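Local coordinates for protein Pcdhgb2 (Mus musculus, PDB 5SZR) that probably acts as a calcium-dependent cell-adhesion protein that may help establish and maintain specific neuronal connections in the brain, at residues E226-G231 / V277-A282. Sequence-based numbering, arbitrary orientation.
With CA (calcium ion), chain P; CA (calcium ion), chain Q.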
loop_
_atom_site.group_PDB
_atom_site.type_symbol
_atom_site.label_atom_id
_atom_site.label_comp_id
_atom_site.label_asym_id
_atom_site.label_seq_id
_atom_site.Cartn_x
_atom_site.Cartn_y
_atom_site.Cartn_z
ATOM N N GLU A 226 -35.238 8.623 14.787
ATOM C CA GLU A 226 -36.000 9.853 14.629
ATOM C C GLU A 226 -35.712 10.838 15.753
ATOM O O GLU A 226 -35.299 10.451 16.851
ATOM C CB GLU A 226 -37.483 9.488 14.593
ATOM C CG GLU A 226 -38.477 10.593 14.452
ATOM C CD GLU A 226 -39.874 10.035 14.329
ATOM O OE1 GLU A 226 -40.220 9.114 15.097
ATOM O OE2 GLU A 226 -40.606 10.484 13.429
ATOM N N ASN A 227 -35.930 12.123 15.462
ATOM C CA ASN A 227 -35.839 13.218 16.428
ATOM C C ASN A 227 -34.419 13.422 16.940
ATOM O O ASN A 227 -34.214 14.021 18.003
ATOM C CB ASN A 227 -36.809 13.013 17.597
ATOM C CG ASN A 227 -38.242 12.867 17.130
ATOM O OD1 ASN A 227 -38.665 13.527 16.183
ATOM N ND2 ASN A 227 -38.994 11.991 17.788
ATOM N N ASN A 228 -33.443 12.912 16.195
ATOM C CA ASN A 228 -32.040 13.175 16.457
ATOM C C ASN A 228 -31.783 14.680 16.518
ATOM O O ASN A 228 -32.431 15.460 15.812
ATOM C CB ASN A 228 -31.196 12.574 15.344
ATOM C CG ASN A 228 -31.553 13.151 13.988
ATOM O OD1 ASN A 228 -32.637 12.896 13.457
ATOM N ND2 ASN A 228 -30.657 13.960 13.437
ATOM N N PRO A 229 -30.831 15.119 17.337
ATOM C CA PRO A 229 -30.411 16.514 17.272
ATOM C C PRO A 229 -29.804 16.806 15.917
ATOM O O PRO A 229 -29.214 15.916 15.279
ATOM C CB PRO A 229 -29.366 16.624 18.394
ATOM C CG PRO A 229 -29.516 15.383 19.219
ATOM C CD PRO A 229 -30.035 14.337 18.298
ATOM N N PRO A 230 -29.947 18.031 15.421
ATOM C CA PRO A 230 -29.190 18.415 14.228
ATOM C C PRO A 230 -27.707 18.405 14.546
ATOM O O PRO A 230 -27.291 18.665 15.679
ATOM C CB PRO A 230 -29.688 19.833 13.922
ATOM C CG PRO A 230 -30.897 20.018 14.749
ATOM C CD PRO A 230 -30.744 19.144 15.944
ATOM N N GLY A 231 -26.905 18.082 13.534
ATOM C CA GLY A 231 -25.479 17.933 13.740
ATOM C C GLY A 231 -25.058 16.635 14.391
ATOM O O GLY A 231 -23.978 16.575 14.985
ATOM N N VAL A 277 -20.288 11.342 8.492
ATOM C CA VAL A 277 -21.528 11.802 7.877
ATOM C C VAL A 277 -22.435 12.334 8.981
ATOM O O VAL A 277 -22.748 11.612 9.936
ATOM C CB VAL A 277 -22.214 10.675 7.093
ATOM C CG1 VAL A 277 -23.528 11.164 6.503
ATOM C CG2 VAL A 277 -21.291 10.151 6.005
ATOM N N PHE A 278 -22.858 13.590 8.856
ATOM C CA PHE A 278 -23.707 14.242 9.845
ATOM C C PHE A 278 -25.131 14.360 9.331
ATOM O O PHE A 278 -25.355 14.635 8.148
ATOM C CB PHE A 278 -23.204 15.647 10.186
ATOM C CG PHE A 278 -21.853 15.675 10.830
ATOM C CD1 PHE A 278 -21.733 15.705 12.210
ATOM C CD2 PHE A 278 -20.701 15.684 10.052
ATOM C CE1 PHE A 278 -20.486 15.736 12.807
ATOM C CE2 PHE A 278 -19.450 15.717 10.644
ATOM C CZ PHE A 278 -19.342 15.742 12.026
ATOM N N ALA A 279 -26.092 14.169 10.233
ATOM C CA ALA A 279 -27.475 14.543 9.966
ATOM C C ALA A 279 -27.627 16.032 10.238
ATOM O O ALA A 279 -27.353 16.494 11.351
ATOM C CB ALA A 279 -28.431 13.728 10.834
ATOM N N GLN A 280 -28.049 16.785 9.225
ATOM C CA GLN A 280 -28.143 18.234 9.329
ATOM C C GLN A 280 -29.469 18.712 9.906
ATOM O O GLN A 280 -29.629 19.916 10.132
ATOM C CB GLN A 280 -27.929 18.872 7.953
ATOM C CG GLN A 280 -26.657 18.414 7.246
ATOM C CD GLN A 280 -25.431 19.203 7.661
ATOM O OE1 GLN A 280 -24.927 20.026 6.898
ATOM N NE2 GLN A 280 -24.944 18.953 8.873
ATOM N N ARG A 281 -30.416 17.809 10.144
ATOM C CA ARG A 281 -31.715 18.183 10.680
ATOM C C ARG A 281 -32.262 17.033 11.508
ATOM O O ARG A 281 -31.793 15.896 11.414
ATOM C CB ARG A 281 -32.704 18.535 9.567
ATOM C CG ARG A 281 -33.069 17.347 8.688
ATOM C CD ARG A 281 -34.395 17.560 7.976
ATOM N NE ARG A 281 -34.383 18.747 7.126
ATOM C CZ ARG A 281 -35.341 19.049 6.258
ATOM N NH1 ARG A 281 -35.251 20.147 5.522
ATOM N NH2 ARG A 281 -36.390 18.248 6.123
ATOM N N ALA A 282 -33.273 17.339 12.316
ATOM C CA ALA A 282 -33.996 16.309 13.049
ATOM C C ALA A 282 -34.891 15.539 12.087
ATOM O O ALA A 282 -35.797 16.115 11.477
ATOM C CB ALA A 282 -34.825 16.935 14.169
HETATM CA CA CA P . -42.117 11.912 14.391
HETATM CA CA CA Q . -42.874 8.142 15.276
HETATM O O HOH W 1 -40.809 13.913 14.585
HETATM O O HOH W 2 -44.396 13.092 14.766
#
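The carboxamide of N228 reaches across to the 277-282 segment, where ND2 donates to R281 O at 3.0 Å, arriving from above the carbonyl plane. The same nitrogen rests against the methyl of A279, 3.4 Å from its CB, and bends a weak bond back to P229 O. With CG held between the backbone N and the carbonyl carbon (chi1 60°), the amide turns in toward A279 and R281, and its OD1 accepts from the backbone of F283. Both N228 and A279 are buried, and this is the close-packed part of the contact. A282 adds to it from across the contact, its CA making a CH···O contact of 3.3 Å with N228 O. A leucine in place of N228 would probably leave R281 O and the F283 amide without this side chain's hydrogen bonds.

In this cadherin repeat, EC5, a Greek-key beta-sandwich, 226-231 carries the chain from strand 219-225 of one sheet to strand 232-240 of the other, passing the end of strand 276-279. At that crossing G231 N donates to A279 O at 2.7 Å, lying almost in line with the carbonyl bond.

The exposed flank is looser: P230 CB comes no nearer than 3.8 Å to Q280 O, and G231 O meets only the edge of the F278 ring. Toward the interdomain linker, N227 OD1 accepts from a calcium-bound water and its ND2 bonds to D320, while E226, extended from its backbone, spans two calcium ions, with OE2 at 2.3 Å from one; D284 and E286 help complete that ion's site.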